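Local atomic coordinates of glucosidase (Croceicoccus marinus, PDB entry 5Z3K), a protein that probably hydrolyses O-glycosidic bonds as a beta-glucosidase of glycoside hydrolase family 39. Residues L5-S10 / T419-Y424; R121-Y126 / Y173-A178; L426-L431 / V464-K469. One frame throughout, in Å; residues are numbered along the deposited sequence.

Interaction 1: residues L5-S10 / T419-Y424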
# COMPACT_ATOMS: atom_id res chain seq x y z
N LEU A 5 31.66 10.61 -1.42
CA LEU A 5 31.50 9.30 -0.81
C LEU A 5 30.75 8.38 -1.77
O LEU A 5 29.66 8.73 -2.24
CB LEU A 5 30.76 9.41 0.52
CG LEU A 5 31.44 10.36 1.49
CD1 LEU A 5 30.50 10.73 2.62
CD2 LEU A 5 32.71 9.72 2.03
N ILE A 6 31.35 7.23 -2.06
CA ILE A 6 30.81 6.29 -3.04
C ILE A 6 30.44 5.01 -2.31
O ILE A 6 31.29 4.38 -1.68
CB ILE A 6 31.81 6.01 -4.18
CG1 ILE A 6 32.27 7.33 -4.83
CG2 ILE A 6 31.22 5.05 -5.20
CD1 ILE A 6 31.18 8.04 -5.64
N ALA A 7 29.16 4.64 -2.39
CA ALA A 7 28.72 3.38 -1.81
C ALA A 7 29.17 2.20 -2.67
O ALA A 7 29.22 2.29 -3.89
CB ALA A 7 27.20 3.38 -1.66
N LYS A 8 29.47 1.09 -2.01
CA LYS A 8 29.98 -0.10 -2.68
C LYS A 8 28.99 -1.24 -2.51
O LYS A 8 28.80 -1.74 -1.39
CB LYS A 8 31.36 -0.47 -2.13
CG LYS A 8 32.46 0.45 -2.65
CD LYS A 8 33.70 0.37 -1.80
CE LYS A 8 34.80 1.30 -2.31
NZ LYS A 8 36.01 1.20 -1.44
N LEU A 9 28.38 -1.68 -3.61
CA LEU A 9 27.33 -2.69 -3.59
C LEU A 9 27.77 -3.92 -4.36
O LEU A 9 28.47 -3.81 -5.37
CB LEU A 9 26.03 -2.15 -4.19
CG LEU A 9 25.44 -0.94 -3.49
CD1 LEU A 9 24.36 -0.28 -4.34
CD2 LEU A 9 24.89 -1.39 -2.15
N SER A 10 27.36 -5.09 -3.88
CA SER A 10 27.62 -6.32 -4.61
C SER A 10 26.38 -7.20 -4.57
O SER A 10 25.71 -7.30 -3.53
CB SER A 10 28.82 -7.07 -4.02
OG SER A 10 28.73 -7.12 -2.62
N THR A 419 24.43 8.78 5.25
CA THR A 419 25.88 8.75 5.06
C THR A 419 26.33 9.83 4.09
O THR A 419 27.50 10.23 4.12
CB THR A 419 26.32 7.36 4.56
OG1 THR A 419 25.91 6.37 5.50
CG2 THR A 419 27.83 7.28 4.42
N GLY A 420 25.43 10.34 3.27
CA GLY A 420 25.78 11.38 2.33
C GLY A 420 26.48 10.91 1.08
O GLY A 420 27.19 11.71 0.45
N TYR A 421 26.29 9.65 0.68
CA TYR A 421 26.82 9.18 -0.60
C TYR A 421 26.40 10.10 -1.74
O TYR A 421 25.26 10.57 -1.80
CB TYR A 421 26.33 7.77 -0.91
CG TYR A 421 26.79 6.71 0.05
CD1 TYR A 421 28.14 6.47 0.25
CD2 TYR A 421 25.87 5.92 0.73
CE1 TYR A 421 28.58 5.49 1.12
CE2 TYR A 421 26.30 4.93 1.60
CZ TYR A 421 27.65 4.73 1.79
OH TYR A 421 28.06 3.75 2.65
N SER A 422 27.32 10.33 -2.66
CA SER A 422 27.05 11.04 -3.90
C SER A 422 26.96 10.09 -5.09
O SER A 422 26.64 10.53 -6.19
CB SER A 422 28.12 12.10 -4.15
OG SER A 422 29.38 11.49 -4.38
N GLY A 423 27.25 8.81 -4.88
CA GLY A 423 27.17 7.84 -5.96
C GLY A 423 27.45 6.46 -5.43
O GLY A 423 27.60 6.24 -4.23
N TYR A 424 27.51 5.51 -6.36
CA TYR A 424 27.66 4.10 -6.00
C TYR A 424 28.46 3.40 -7.08
O TYR A 424 28.50 3.83 -8.24
CB TYR A 424 26.29 3.42 -5.82
CG TYR A 424 25.54 3.26 -7.12
CD1 TYR A 424 25.74 2.15 -7.93
CD2 TYR A 424 24.68 4.26 -7.57
CE1 TYR A 424 25.08 2.02 -9.15
CE2 TYR A 424 24.01 4.13 -8.78
CZ TYR A 424 24.22 3.01 -9.56
OH TYR A 424 23.57 2.89 -10.77
O HOH W 1 29.46 12.73 -0.77
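Ala-7 sets its methyl group squarely on the ring of Tyr-421: CB stands 3.5 Å from the ring centroid and 1° off the normal, a CH-pi contact. Thr-419 CG2 meets the opposite face, shifted toward the rim, so the phenol is sandwiched between two methyl groups. With CG anti to its carbonyl carbon (chi1 -64°), Tyr-421 turns the ring alongside the first residues of 5-10, where its CD1 also lies 3.9 Å from Leu-5 CB. Leu-5 reaches back with one branch, CD1 coming within 3.4 Å of Thr-419 O. Ile-6 leaves the sheet on the opposite face from Ala-7 and lays CG2 3.7 Å from Tyr-424 C and CD1 4.0 Å from Gly-423 CA.

The backbones run parallel, Ile-6 pairing with Gly-423 and Ala-7 with Tyr-424. Ser-422 N donates to Leu-5 O at 2.9 Å, Ala-7 N donates to Gly-423 O at 2.9 Å, and a water bridges Leu-5 N and Gly-420 O.

Phe-357 of strand 357-363 meets the Tyr-421 ring edge-to-face and touches Ala-7 and Tyr-424, whose hydroxyl bonds Glu-476. In the mixed sheet, strand 6-13 lies between antiparallel strand 345-350 and parallel strand 423-429.

Interaction 2: residues R121-Y126 / Y173-A178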
# COMPACT_ATOMS: atom_id res chain seq x y z
N ARG A 121 -28.49 0.69 11.14
CA ARG A 121 -29.79 0.70 11.80
C ARG A 121 -30.38 -0.70 11.96
O ARG A 121 -31.00 -1.00 12.99
CB ARG A 121 -30.77 1.55 10.99
CG ARG A 121 -31.16 2.89 11.57
CD ARG A 121 -32.58 3.25 11.11
NE ARG A 121 -32.72 3.30 9.65
CZ ARG A 121 -33.42 2.42 8.94
NH1 ARG A 121 -34.04 1.43 9.55
NH2 ARG A 121 -33.50 2.52 7.62
N ASP A 122 -30.22 -1.53 10.94
CA ASP A 122 -30.86 -2.84 10.87
C ASP A 122 -29.76 -3.84 10.56
O ASP A 122 -29.40 -4.03 9.39
CB ASP A 122 -31.96 -2.85 9.80
CG ASP A 122 -32.63 -4.21 9.63
OD1 ASP A 122 -32.10 -5.23 10.12
OD2 ASP A 122 -33.72 -4.26 9.00
N LEU A 123 -29.24 -4.49 11.61
CA LEU A 123 -28.04 -5.30 11.45
C LEU A 123 -28.32 -6.54 10.61
O LEU A 123 -27.47 -6.96 9.81
CB LEU A 123 -27.49 -5.68 12.83
CG LEU A 123 -26.06 -6.22 12.90
CD1 LEU A 123 -25.07 -5.16 12.43
CD2 LEU A 123 -25.72 -6.70 14.32
N ALA A 124 -29.51 -7.13 10.76
CA ALA A 124 -29.85 -8.31 9.97
C ALA A 124 -29.89 -7.99 8.48
O ALA A 124 -29.36 -8.76 7.67
CB ALA A 124 -31.20 -8.88 10.45
N LYS A 125 -30.49 -6.85 8.10
CA LYS A 125 -30.52 -6.48 6.69
C LYS A 125 -29.14 -6.05 6.20
O LYS A 125 -28.75 -6.37 5.07
CB LYS A 125 -31.55 -5.37 6.45
CG LYS A 125 -31.87 -5.13 4.95
CD LYS A 125 -32.99 -4.12 4.78
CE LYS A 125 -33.60 -4.23 3.39
NZ LYS A 125 -34.84 -3.41 3.23
N TYR A 126 -28.39 -5.32 7.03
CA TYR A 126 -27.01 -4.99 6.69
C TYR A 126 -26.22 -6.25 6.32
O TYR A 126 -25.53 -6.30 5.30
CB TYR A 126 -26.36 -4.26 7.87
CG TYR A 126 -24.96 -3.73 7.62
CD1 TYR A 126 -24.76 -2.53 6.94
CD2 TYR A 126 -23.85 -4.43 8.07
CE1 TYR A 126 -23.46 -2.04 6.71
CE2 TYR A 126 -22.56 -3.95 7.85
CZ TYR A 126 -22.38 -2.75 7.17
OH TYR A 126 -21.10 -2.28 6.94
N TYR A 173 -18.19 -3.59 16.67
CA TYR A 173 -17.86 -5.01 16.76
C TYR A 173 -18.96 -5.88 16.16
O TYR A 173 -18.67 -6.86 15.46
CB TYR A 173 -17.62 -5.43 18.22
CG TYR A 173 -16.64 -4.61 19.02
CD1 TYR A 173 -15.60 -3.91 18.42
CD2 TYR A 173 -16.74 -4.56 20.41
CE1 TYR A 173 -14.69 -3.16 19.18
CE2 TYR A 173 -15.85 -3.81 21.17
CZ TYR A 173 -14.83 -3.11 20.56
OH TYR A 173 -13.95 -2.38 21.35
N GLU A 174 -20.22 -5.57 16.45
CA GLU A 174 -21.29 -6.41 15.94
C GLU A 174 -21.37 -6.31 14.43
O GLU A 174 -21.66 -7.30 13.74
CB GLU A 174 -22.62 -6.03 16.60
CG GLU A 174 -22.69 -6.39 18.08
CD GLU A 174 -22.60 -7.90 18.33
OE1 GLU A 174 -21.76 -8.32 19.15
OE2 GLU A 174 -23.37 -8.66 17.70
N MSE A 175 -21.10 -5.12 13.89
CA MSE A 175 -21.05 -4.92 12.45
C MSE A 175 -19.90 -5.72 11.83
O MSE A 175 -20.05 -6.32 10.77
CB MSE A 175 -20.90 -3.44 12.13
CG MSE A 175 -22.17 -2.65 12.27
SE MSE A 175 -21.92 -0.76 11.97
CE MSE A 175 -21.70 -0.74 10.01
N TYR A 176 -18.75 -5.74 12.51
CA TYR A 176 -17.64 -6.56 12.04
C TYR A 176 -18.05 -8.03 12.00
O TYR A 176 -17.80 -8.72 11.00
CB TYR A 176 -16.40 -6.39 12.92
CG TYR A 176 -15.30 -7.29 12.41
CD1 TYR A 176 -14.65 -6.99 11.22
CD2 TYR A 176 -14.96 -8.46 13.07
CE1 TYR A 176 -13.67 -7.82 10.71
CE2 TYR A 176 -13.98 -9.30 12.58
CZ TYR A 176 -13.33 -8.97 11.39
OH TYR A 176 -12.36 -9.78 10.87
N ALA A 177 -18.68 -8.52 13.07
CA ALA A 177 -19.04 -9.93 13.10
C ALA A 177 -20.05 -10.27 12.01
O ALA A 177 -19.97 -11.34 11.40
CB ALA A 177 -19.60 -10.30 14.48
N ALA A 178 -21.00 -9.36 11.75
CA ALA A 178 -21.95 -9.59 10.67
C ALA A 178 -21.25 -9.68 9.32
O ALA A 178 -21.55 -10.57 8.51
CB ALA A 178 -23.00 -8.47 10.65
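Leu-123 points toward helix 169-186 and divides its two methyl groups between neighbouring residues there. CD1 lies 3.8 Å from Met-175 CG and 4.3 Å from Ala-178 CB, one helical turn past Glu-174, while CD2 rests 3.9 Å from Glu-174 CB. Its CG is anti to the backbone N (chi1 -165°), which carries the fork outward to the facing helix. Cut back to an alanine, this position would probably lose both methyl contacts, opening a gap beside Met-175 CG and Ala-178 CB and leaving Glu-174 CB without this neighbour. The carboxylate of Glu-174 is engaged separately, OE1 bonding Tyr-213 OH.

Both segments belong to helices that follow consecutive strands, 104-109 and 151-154, of the closed eight-stranded parallel barrel, so this is packing between adjacent outer helices of a TIM barrel. On the barrel side, Phe-154 of strand 151-154 touches both Tyr-126 and Met-175.

Met-175, a selenomethionine, does not set out straight at the other helix, but a bend at chi3 (74°) brings CE to 3.5 Å from both Tyr-126 CZ and OH. The two side chains cross at about a right angle. SE sits 5.5 Å from the Tyr-126 ring centroid, above the face, a distant Met-aromatic contact. Just ahead of Leu-123, Asp-122 is the N-cap: its OD1 accepts Lys-125 N at 3.0 Å, met from above the carboxylate plane.

Interaction 3: residues L426-L431 / V464-K469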
# COMPACT_ATOMS: atom_id res chain seq x y z
N LEU A 426 28.54 -0.83 -8.24
CA LEU A 426 27.74 -2.02 -8.01
C LEU A 426 28.31 -3.17 -8.83
O LEU A 426 28.39 -3.07 -10.05
CB LEU A 426 26.27 -1.77 -8.41
CG LEU A 426 25.39 -3.00 -8.64
CD1 LEU A 426 25.19 -3.78 -7.33
CD2 LEU A 426 24.03 -2.60 -9.24
N GLU A 427 28.71 -4.26 -8.17
CA GLU A 427 29.25 -5.41 -8.88
C GLU A 427 28.24 -6.56 -8.82
O GLU A 427 27.90 -7.04 -7.74
CB GLU A 427 30.59 -5.86 -8.29
CG GLU A 427 31.15 -7.10 -8.97
CD GLU A 427 32.66 -7.23 -8.84
OE1 GLU A 427 33.33 -6.28 -8.39
OE2 GLU A 427 33.18 -8.30 -9.22
N ILE A 428 27.78 -6.99 -9.99
CA ILE A 428 26.86 -8.11 -10.11
C ILE A 428 27.64 -9.30 -10.67
O ILE A 428 28.17 -9.23 -11.78
CB ILE A 428 25.66 -7.77 -11.00
CG1 ILE A 428 25.00 -6.46 -10.57
CG2 ILE A 428 24.66 -8.90 -10.96
CD1 ILE A 428 25.29 -5.28 -11.49
N GLY A 429 27.70 -10.37 -9.90
CA GLY A 429 28.40 -11.56 -10.36
C GLY A 429 27.48 -12.73 -10.59
O GLY A 429 26.32 -12.71 -10.16
N HIS A 430 27.98 -13.74 -11.30
CA HIS A 430 27.27 -15.00 -11.52
C HIS A 430 25.92 -14.80 -12.19
O HIS A 430 24.91 -15.37 -11.77
CB HIS A 430 27.10 -15.76 -10.20
CG HIS A 430 28.39 -16.05 -9.51
ND1 HIS A 430 29.29 -17.00 -9.96
CD2 HIS A 430 28.95 -15.51 -8.40
CE1 HIS A 430 30.33 -17.03 -9.16
NE2 HIS A 430 30.16 -16.14 -8.20
N LEU A 431 25.90 -14.00 -13.26
CA LEU A 431 24.67 -13.85 -14.02
C LEU A 431 24.17 -15.24 -14.42
O LEU A 431 24.98 -16.06 -14.87
CB LEU A 431 24.88 -12.98 -15.26
CG LEU A 431 25.12 -11.49 -14.99
CD1 LEU A 431 25.43 -10.71 -16.27
CD2 LEU A 431 23.94 -10.88 -14.27
N VAL A 464 29.12 -8.00 -14.21
CA VAL A 464 28.96 -6.65 -14.72
C VAL A 464 29.16 -5.68 -13.56
O VAL A 464 28.73 -5.94 -12.43
CB VAL A 464 27.58 -6.46 -15.39
CG1 VAL A 464 26.49 -7.02 -14.51
CG2 VAL A 464 27.32 -4.99 -15.68
N THR A 465 29.85 -4.58 -13.84
CA THR A 465 30.04 -3.50 -12.89
C THR A 465 29.31 -2.28 -13.42
O THR A 465 29.47 -1.92 -14.59
CB THR A 465 31.52 -3.19 -12.67
OG1 THR A 465 32.16 -4.34 -12.12
CG2 THR A 465 31.68 -2.03 -11.71
N VAL A 466 28.51 -1.66 -12.55
CA VAL A 466 27.74 -0.47 -12.87
C VAL A 466 28.10 0.59 -11.85
O VAL A 466 28.10 0.31 -10.65
CB VAL A 466 26.23 -0.76 -12.84
CG1 VAL A 466 25.44 0.53 -12.91
CG2 VAL A 466 25.84 -1.72 -13.97
N GLN A 467 28.37 1.81 -12.31
CA GLN A 467 28.61 2.89 -11.36
C GLN A 467 27.94 4.15 -11.87
O GLN A 467 27.83 4.37 -13.07
CB GLN A 467 30.11 3.14 -11.13
CG GLN A 467 30.85 3.68 -12.35
CD GLN A 467 32.25 4.18 -12.02
OE1 GLN A 467 32.52 4.61 -10.89
NE2 GLN A 467 33.15 4.13 -13.00
N ASN A 468 27.49 4.97 -10.93
CA ASN A 468 26.80 6.20 -11.29
C ASN A 468 26.87 7.18 -10.14
O ASN A 468 27.01 6.78 -8.98
CB ASN A 468 25.33 5.95 -11.65
CG ASN A 468 25.16 5.42 -13.06
OD1 ASN A 468 24.87 4.24 -13.27
ND2 ASN A 468 25.38 6.29 -14.04
N LYS A 469 26.77 8.46 -10.48
CA LYS A 469 26.46 9.45 -9.47
C LYS A 469 24.97 9.37 -9.16
O LYS A 469 24.16 9.19 -10.07
CB LYS A 469 26.85 10.86 -9.92
CG LYS A 469 28.26 10.97 -10.51
CD LYS A 469 29.31 10.85 -9.44
CE LYS A 469 30.64 11.46 -9.90
NZ LYS A 469 31.58 10.42 -10.43
O HOH W 2 33.53 -4.08 -9.52
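Four backbone hydrogen bonds join Leu-426 and Ile-428 to Val-466 and Val-464, each pair bonding in both directions. Ile-428 N donates to Val-464 O at 2.8 Å with an N-H...O angle of 171°, and Val-464 N returns a bond to Ile-428 O. At the other pair Leu-426 N reaches Val-466 O at 2.7 Å but is more bent, at 137°, while Val-466 N to Leu-426 O is nearly straight.

Between these lies the non-hydrogen-bonded pair Glu-427 and Thr-465, whose side chains leave on the exposed face. They meet through a water that donates to Glu-427 OE1 and lies 3.0 Å from Thr-465 OG1.

On the opposite, buried face Ile-428 and Val-464 lie side by side, pointing the same way, with Ile-428 CB 3.7 Å from Val-464 CG1. The second torsion of Ile-428 (chi2 105°) is well off a staggered value and brings CD1 to 3.7 Å from Val-464 CG1. Leu-431 CD1 closes on the same methyl, Val-464 CG1, at 4.2 Å. Beyond them Ile-480, Ile-478 and Val-440 of strands 474-482 and 438-446 continue the apolar layer.

Strand 464-469 is outermost in its sheet within the chain. One wet face and one apolar face, the latter packed against further strands, is the pattern of an antiparallel edge pair in a beta-sandwich, consistent with the accessory beta domain of family 39 enzymes.

Interactions 1 and 3 share strand 423-429 and one sheet: 5-10 lies parallel to it on one flank, 464-469 antiparallel on the other, and their centres are 13 Å apart. They are tied directly, with Leu-9 O probably hydrogen-bonded to Glu-427 N and Tyr-424 N to Asn-468 O. Interaction 2 lies on the opposite side of the chain's centre, its centre about 55 Å from that of interaction 1, among the outer helices of the barrel. It has no hydrogen bond across its helices and rests on buried apolar and Met-aromatic packing, whereas the sheet pairs are backbone-bonded. Interaction 1 is partly buried and aromatic; interaction 3 is mostly buried, its apolar face turned inward and the Glu-427 and Thr-465 side exposed.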